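Local coordinates for protein purine nucleoside phosphorylase (Grouper iridovirus, PDB 3KHS) that probably catalyses the phosphorolysis of purine nucleosides such as inosine and guanosine, as expected for a trimeric purine nucleoside phosphorylase of the purine salvage pathway, at residues W13-L18 against K101-K106; C190-P195 against K204-M209. One frame throughout, in Å; residues are numbered along the deposited sequence.

Contact 1: residues W13-L18 against K101-K106; sequences WLNKQL and KALGVK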
loop_
_atom_site.group_PDB
_atom_site.type_symbol
_atom_site.label_atom_id
_atom_site.label_comp_id
_atom_site.label_asym_id
_atom_site.label_seq_id
_atom_site.Cartn_x
_atom_site.Cartn_y
_atom_site.Cartn_z
ATOM N N TRP B 13 -12.204 13.704 29.810
ATOM C CA TRP B 13 -13.300 14.632 29.557
ATOM C C TRP B 13 -14.631 13.900 29.500
ATOM O O TRP B 13 -15.667 14.433 29.909
ATOM C CB TRP B 13 -13.052 15.396 28.250
ATOM C CG TRP B 13 -14.109 16.380 27.875
ATOM C CD1 TRP B 13 -14.109 17.725 28.140
ATOM C CD2 TRP B 13 -15.311 16.125 27.117
ATOM N NE1 TRP B 13 -15.233 18.326 27.593
ATOM C CE2 TRP B 13 -15.984 17.365 26.962
ATOM C CE3 TRP B 13 -15.876 14.980 26.552
ATOM C CZ2 TRP B 13 -17.189 17.482 26.265
ATOM C CZ3 TRP B 13 -17.085 15.101 25.853
ATOM C CH2 TRP B 13 -17.723 16.347 25.717
ATOM N N LEU B 14 -14.614 12.679 28.982
ATOM C CA LEU B 14 -15.847 11.904 28.899
ATOM C C LEU B 14 -16.174 11.411 30.299
ATOM O O LEU B 14 -17.333 11.394 30.700
ATOM C CB LEU B 14 -15.690 10.702 27.957
ATOM C CG LEU B 14 -15.645 10.973 26.445
ATOM C CD1 LEU B 14 -14.908 9.830 25.731
ATOM C CD2 LEU B 14 -17.040 11.153 25.919
ATOM N N ASN B 15 -15.144 11.024 31.046
ATOM C CA ASN B 15 -15.345 10.513 32.392
ATOM C C ASN B 15 -16.071 11.473 33.304
ATOM O O ASN B 15 -16.784 11.057 34.207
ATOM C CB ASN B 15 -14.015 10.122 33.010
ATOM C CG ASN B 15 -13.702 8.674 32.794
ATOM O OD1 ASN B 15 -12.542 8.256 32.845
ATOM N ND2 ASN B 15 -14.745 7.884 32.555
ATOM N N LYS B 16 -15.899 12.761 33.069
ATOM C CA LYS B 16 -16.562 13.753 33.895
ATOM C C LYS B 16 -18.061 13.498 33.941
ATOM O O LYS B 16 -18.721 13.777 34.942
ATOM C CB LYS B 16 -16.293 15.171 33.358
ATOM C CG LYS B 16 -14.987 15.798 33.872
ATOM C CD LYS B 16 -14.606 17.077 33.114
ATOM C CE LYS B 16 -15.689 18.147 33.165
ATOM N NZ LYS B 16 -15.479 19.155 32.090
ATOM N N GLN B 17 -18.594 12.936 32.866
ATOM C CA GLN B 17 -20.028 12.695 32.775
ATOM C C GLN B 17 -20.459 11.253 33.042
ATOM O O GLN B 17 -21.590 10.877 32.737
ATOM C CB GLN B 17 -20.493 13.177 31.391
ATOM C CG GLN B 17 -20.085 14.646 31.123
ATOM C CD GLN B 17 -19.769 14.978 29.656
ATOM O OE1 GLN B 17 -20.601 14.783 28.760
ATOM N NE2 GLN B 17 -18.558 15.503 29.413
ATOM N N LEU B 18 -19.579 10.459 33.644
ATOM C CA LEU B 18 -19.900 9.060 33.905
ATOM C C LEU B 18 -19.851 8.628 35.366
ATOM O O LEU B 18 -18.974 9.040 36.128
ATOM C CB LEU B 18 -18.971 8.146 33.087
ATOM C CG LEU B 18 -18.870 8.358 31.574
ATOM C CD1 LEU B 18 -17.931 7.307 31.010
ATOM C CD2 LEU B 18 -20.246 8.284 30.920
ATOM N N LYS B 101 -9.464 2.339 25.334
ATOM C CA LYS B 101 -8.484 1.844 26.286
ATOM C C LYS B 101 -8.339 2.790 27.479
ATOM O O LYS B 101 -8.377 2.362 28.633
ATOM C CB LYS B 101 -7.117 1.681 25.628
ATOM C CG LYS B 101 -6.021 1.170 26.565
ATOM C CD LYS B 101 -4.663 1.662 26.118
ATOM C CE LYS B 101 -3.526 0.762 26.600
ATOM N NZ LYS B 101 -3.705 0.358 28.006
ATOM N N ALA B 102 -8.170 4.074 27.181
ATOM C CA ALA B 102 -8.016 5.101 28.198
ATOM C C ALA B 102 -9.214 5.151 29.135
ATOM O O ALA B 102 -9.096 5.619 30.250
ATOM C CB ALA B 102 -7.825 6.469 27.527
ATOM N N LEU B 103 -10.366 4.690 28.658
ATOM C CA LEU B 103 -11.596 4.672 29.451
ATOM C C LEU B 103 -11.631 3.461 30.369
ATOM O O LEU B 103 -12.490 3.372 31.239
ATOM C CB LEU B 103 -12.828 4.581 28.554
ATOM C CG LEU B 103 -13.346 5.793 27.809
ATOM C CD1 LEU B 103 -14.493 5.356 26.924
ATOM C CD2 LEU B 103 -13.813 6.834 28.785
ATOM N N GLY B 104 -10.716 2.521 30.148
ATOM C CA GLY B 104 -10.686 1.317 30.959
ATOM C C GLY B 104 -11.396 0.125 30.333
ATOM O O GLY B 104 -11.620 -0.885 31.013
ATOM N N VAL B 105 -11.751 0.222 29.047
ATOM C CA VAL B 105 -12.419 -0.898 28.398
ATOM C C VAL B 105 -11.486 -2.098 28.328
ATOM O O VAL B 105 -10.302 -1.969 28.073
ATOM C CB VAL B 105 -12.907 -0.571 26.981
ATOM C CG1 VAL B 105 -13.523 -1.820 26.367
ATOM C CG2 VAL B 105 -13.956 0.525 27.028
ATOM N N LYS B 106 -12.036 -3.277 28.574
ATOM C CA LYS B 106 -11.232 -4.494 28.545
ATOM C C LYS B 106 -11.568 -5.390 27.366
ATOM O O LYS B 106 -10.715 -6.112 26.880
ATOM C CB LYS B 106 -11.378 -5.245 29.879
ATOM C CG LYS B 106 -10.594 -4.570 30.988
ATOM C CD LYS B 106 -10.963 -5.143 32.343
ATOM C CE LYS B 106 -10.178 -4.493 33.489
ATOM N NZ LYS B 106 -10.466 -5.157 34.814
#
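L14 and N15 meet a single side chain across the contact, that of L103. L14 faces K101-K106 with its CB, which lies 4.4 Å from L103 CD2. N15 comes next, in the last part of helix 3-15. Its side chain runs alongside L103 in the opposite direction. The amide nitrogen does the touching: N15 ND2 lies 4.0 Å from L103 CD2, a van der Waals contact and not a polar one. The other branch of this amide, OD1, is hydrogen-bonded to R21 NH2. R21 NH2 also makes a weak hydrogen bond to A102 O, so R21 bridges the two segments. Residues N15-L18 form a type I beta turn, and L18 leaves it with its side chain toward L103, CD1 to CD2 4.7 Å. L103 puts CG anti to its own carbonyl carbon (chi1 -77°), and from there CD2 reaches L14 and N15. Just behind it, G104 takes positive phi and ends helix 95-102 in a Schellman motif. The contact thus packs the C-terminal ends of helices 3-15 and 95-102 together. L14, L18 and L103 all rest on F67 of strand 64-70, and L103 also touches A11 of helix 3-15 and P22.

Contact 2: residues C190-P195 against K204-M209; sequences CCVNGP and KILRLM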
loop_
_atom_site.group_PDB
_atom_site.type_symbol
_atom_site.label_atom_id
_atom_site.label_comp_id
_atom_site.label_asym_id
_atom_site.label_seq_id
_atom_site.Cartn_x
_atom_site.Cartn_y
_atom_site.Cartn_z
ATOM N N CYS B 190 -10.733 -9.801 5.154
ATOM C CA CYS B 190 -9.681 -9.079 4.435
ATOM C C CYS B 190 -10.042 -7.602 4.375
ATOM O O CYS B 190 -11.104 -7.232 3.868
ATOM C CB CYS B 190 -9.481 -9.611 3.001
ATOM S SG CYS B 190 -8.282 -8.652 1.983
ATOM N N CYS B 191 -9.149 -6.772 4.900
ATOM C CA CYS B 191 -9.366 -5.339 4.917
ATOM C C CYS B 191 -8.626 -4.624 3.788
ATOM O O CYS B 191 -7.413 -4.804 3.618
ATOM C CB CYS B 191 -8.901 -4.758 6.266
ATOM S SG CYS B 191 -9.186 -2.970 6.382
ATOM N N VAL B 192 -9.349 -3.812 3.031
ATOM C CA VAL B 192 -8.750 -3.031 1.933
ATOM C C VAL B 192 -9.064 -1.566 2.169
ATOM O O VAL B 192 -9.959 -1.231 2.961
ATOM C CB VAL B 192 -9.323 -3.414 0.555
ATOM C CG1 VAL B 192 -8.918 -4.841 0.226
ATOM C CG2 VAL B 192 -10.859 -3.242 0.556
ATOM N N ASN B 193 -8.356 -0.689 1.465
ATOM C CA ASN B 193 -8.572 0.729 1.640
ATOM C C ASN B 193 -9.948 1.252 1.256
ATOM O O ASN B 193 -10.570 2.005 2.006
ATOM C CB ASN B 193 -7.529 1.532 0.873
ATOM C CG ASN B 193 -7.402 2.945 1.407
ATOM O OD1 ASN B 193 -6.582 3.208 2.285
ATOM N ND2 ASN B 193 -8.251 3.853 0.920
ATOM N N GLY B 194 -10.439 0.841 0.092
ATOM C CA GLY B 194 -11.708 1.364 -0.381
ATOM C C GLY B 194 -11.412 2.761 -0.986
ATOM O O GLY B 194 -10.237 3.172 -1.082
ATOM N N PRO B 195 -12.438 3.534 -1.343
ATOM C CA PRO B 195 -13.859 3.203 -1.227
ATOM C C PRO B 195 -14.393 2.460 -2.451
ATOM O O PRO B 195 -15.527 2.020 -2.458
ATOM C CB PRO B 195 -14.522 4.575 -1.043
ATOM C CG PRO B 195 -13.677 5.471 -1.857
ATOM C CD PRO B 195 -12.252 4.986 -1.547
ATOM N N LYS B 204 -10.022 -11.955 -7.361
ATOM C CA LYS B 204 -9.351 -13.228 -7.509
ATOM C C LYS B 204 -8.146 -13.276 -6.613
ATOM O O LYS B 204 -7.911 -14.274 -5.955
ATOM C CB LYS B 204 -8.908 -13.443 -8.948
ATOM C CG LYS B 204 -10.074 -13.838 -9.831
ATOM C CD LYS B 204 -9.711 -13.871 -11.302
ATOM C CE LYS B 204 -10.978 -14.026 -12.121
ATOM N NZ LYS B 204 -10.704 -14.207 -13.572
ATOM N N ILE B 205 -7.369 -12.202 -6.587
ATOM C CA ILE B 205 -6.193 -12.181 -5.743
ATOM C C ILE B 205 -6.588 -12.326 -4.262
ATOM O O ILE B 205 -5.950 -13.055 -3.498
ATOM C CB ILE B 205 -5.426 -10.904 -5.959
ATOM C CG1 ILE B 205 -4.824 -10.917 -7.371
ATOM C CG2 ILE B 205 -4.383 -10.759 -4.878
ATOM C CD1 ILE B 205 -4.502 -9.481 -7.939
ATOM N N LEU B 206 -7.674 -11.678 -3.872
ATOM C CA LEU B 206 -8.131 -11.753 -2.496
ATOM C C LEU B 206 -8.519 -13.185 -2.119
ATOM O O LEU B 206 -8.346 -13.595 -0.965
ATOM C CB LEU B 206 -9.309 -10.825 -2.286
ATOM C CG LEU B 206 -8.985 -9.435 -1.754
ATOM C CD1 LEU B 206 -7.783 -8.819 -2.450
ATOM C CD2 LEU B 206 -10.227 -8.578 -1.883
ATOM N N ARG B 207 -9.055 -13.938 -3.086
ATOM C CA ARG B 207 -9.443 -15.318 -2.844
ATOM C C ARG B 207 -8.193 -16.132 -2.742
ATOM O O ARG B 207 -8.073 -17.001 -1.890
ATOM C CB ARG B 207 -10.280 -15.868 -3.976
ATOM C CG ARG B 207 -11.690 -15.448 -3.864
ATOM C CD ARG B 207 -12.550 -16.112 -4.889
ATOM N NE ARG B 207 -13.911 -15.776 -4.555
ATOM C CZ ARG B 207 -14.935 -15.946 -5.365
ATOM N NH1 ARG B 207 -14.735 -16.465 -6.571
ATOM N NH2 ARG B 207 -16.147 -15.567 -4.973
ATOM N N LEU B 208 -7.246 -15.848 -3.616
ATOM C CA LEU B 208 -5.996 -16.567 -3.582
ATOM C C LEU B 208 -5.312 -16.314 -2.223
ATOM O O LEU B 208 -4.533 -17.140 -1.777
ATOM C CB LEU B 208 -5.125 -16.095 -4.737
ATOM C CG LEU B 208 -3.875 -16.839 -5.195
ATOM C CD1 LEU B 208 -3.973 -18.344 -4.953
ATOM C CD2 LEU B 208 -3.721 -16.552 -6.701
ATOM N N MET B 209 -5.599 -15.189 -1.561
ATOM C CA MET B 209 -4.960 -14.934 -0.255
ATOM C C MET B 209 -5.677 -15.630 0.900
ATOM O O MET B 209 -5.219 -15.582 2.036
ATOM C CB MET B 209 -4.867 -13.431 0.039
ATOM C CG MET B 209 -3.751 -12.730 -0.670
ATOM S SD MET B 209 -4.037 -10.946 -0.757
ATOM C CE MET B 209 -2.404 -10.433 -1.469
#
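L206 O near the end of helix 200-208 is held by two donors. M209 N gives L206 O a weak hydrogen bond of 3.2 Å, and the S211 hydroxyl gives a second bond. The side chain of L206 points the other way, toward C190-P195, and makes both close contacts across the segments. Its branch point meets the sulfur of C190: C190 SG lies 3.9 Å from L206 CG. The sulfur sits off the fork of the leucine, at similar distances from its two methyls. C190 reaches this place because SG is anti to the backbone N (chi1 175°). Two residues on, V192 faces the same way. Its CG1 lies 4.5 Å from L206 CD2, a looser touch. C191, between them, faces the other side.

The two segments belong to a beta-alpha-beta unit: strand 184-191, helix 200-208 and strand 213-215. The two strands run parallel and pair directly, with C190 and V192 bonded through their backbones to G215. L206 packs the crossover helix against the end of the first strand. C203 of this helix also forms a disulfide with C246.

Beyond V192 the chain turns away from the helix. N193 ND2 donates to G194 O at 2.9 Å and 176°. The acceptor lies in the amide plane of N193, but the donor stands 43° out of the carbonyl plane. The bond ties the N193 amide to the carbonyl of the cis peptide between G194 and P195. The trimer interface lies close by. N193 and P195 pack on T145 and R155 of a second subunit, and M209 packs on I205 of the third.

In the fold
From the N terminus, helix 3-15 comes first, and contact 1 ties its end to the end of helix 95-102. The long loop closed in this way holds strands 24-28, 42-46, 64-70 and 73-79. The chain then enters strand 107-116 and the rest of the mixed sheet. Contact 2 opens much later and closes a short loop of eight residues between strand 184-191 and helix 200-208. The two contacts follow in series, neither nesting nor crossing. The centres of contact 1 and contact 2 are about 35 Å apart, on opposite sides of the chain's centre. Contact 1 touches no other subunit, while contact 2 borders both neighbours in the trimer.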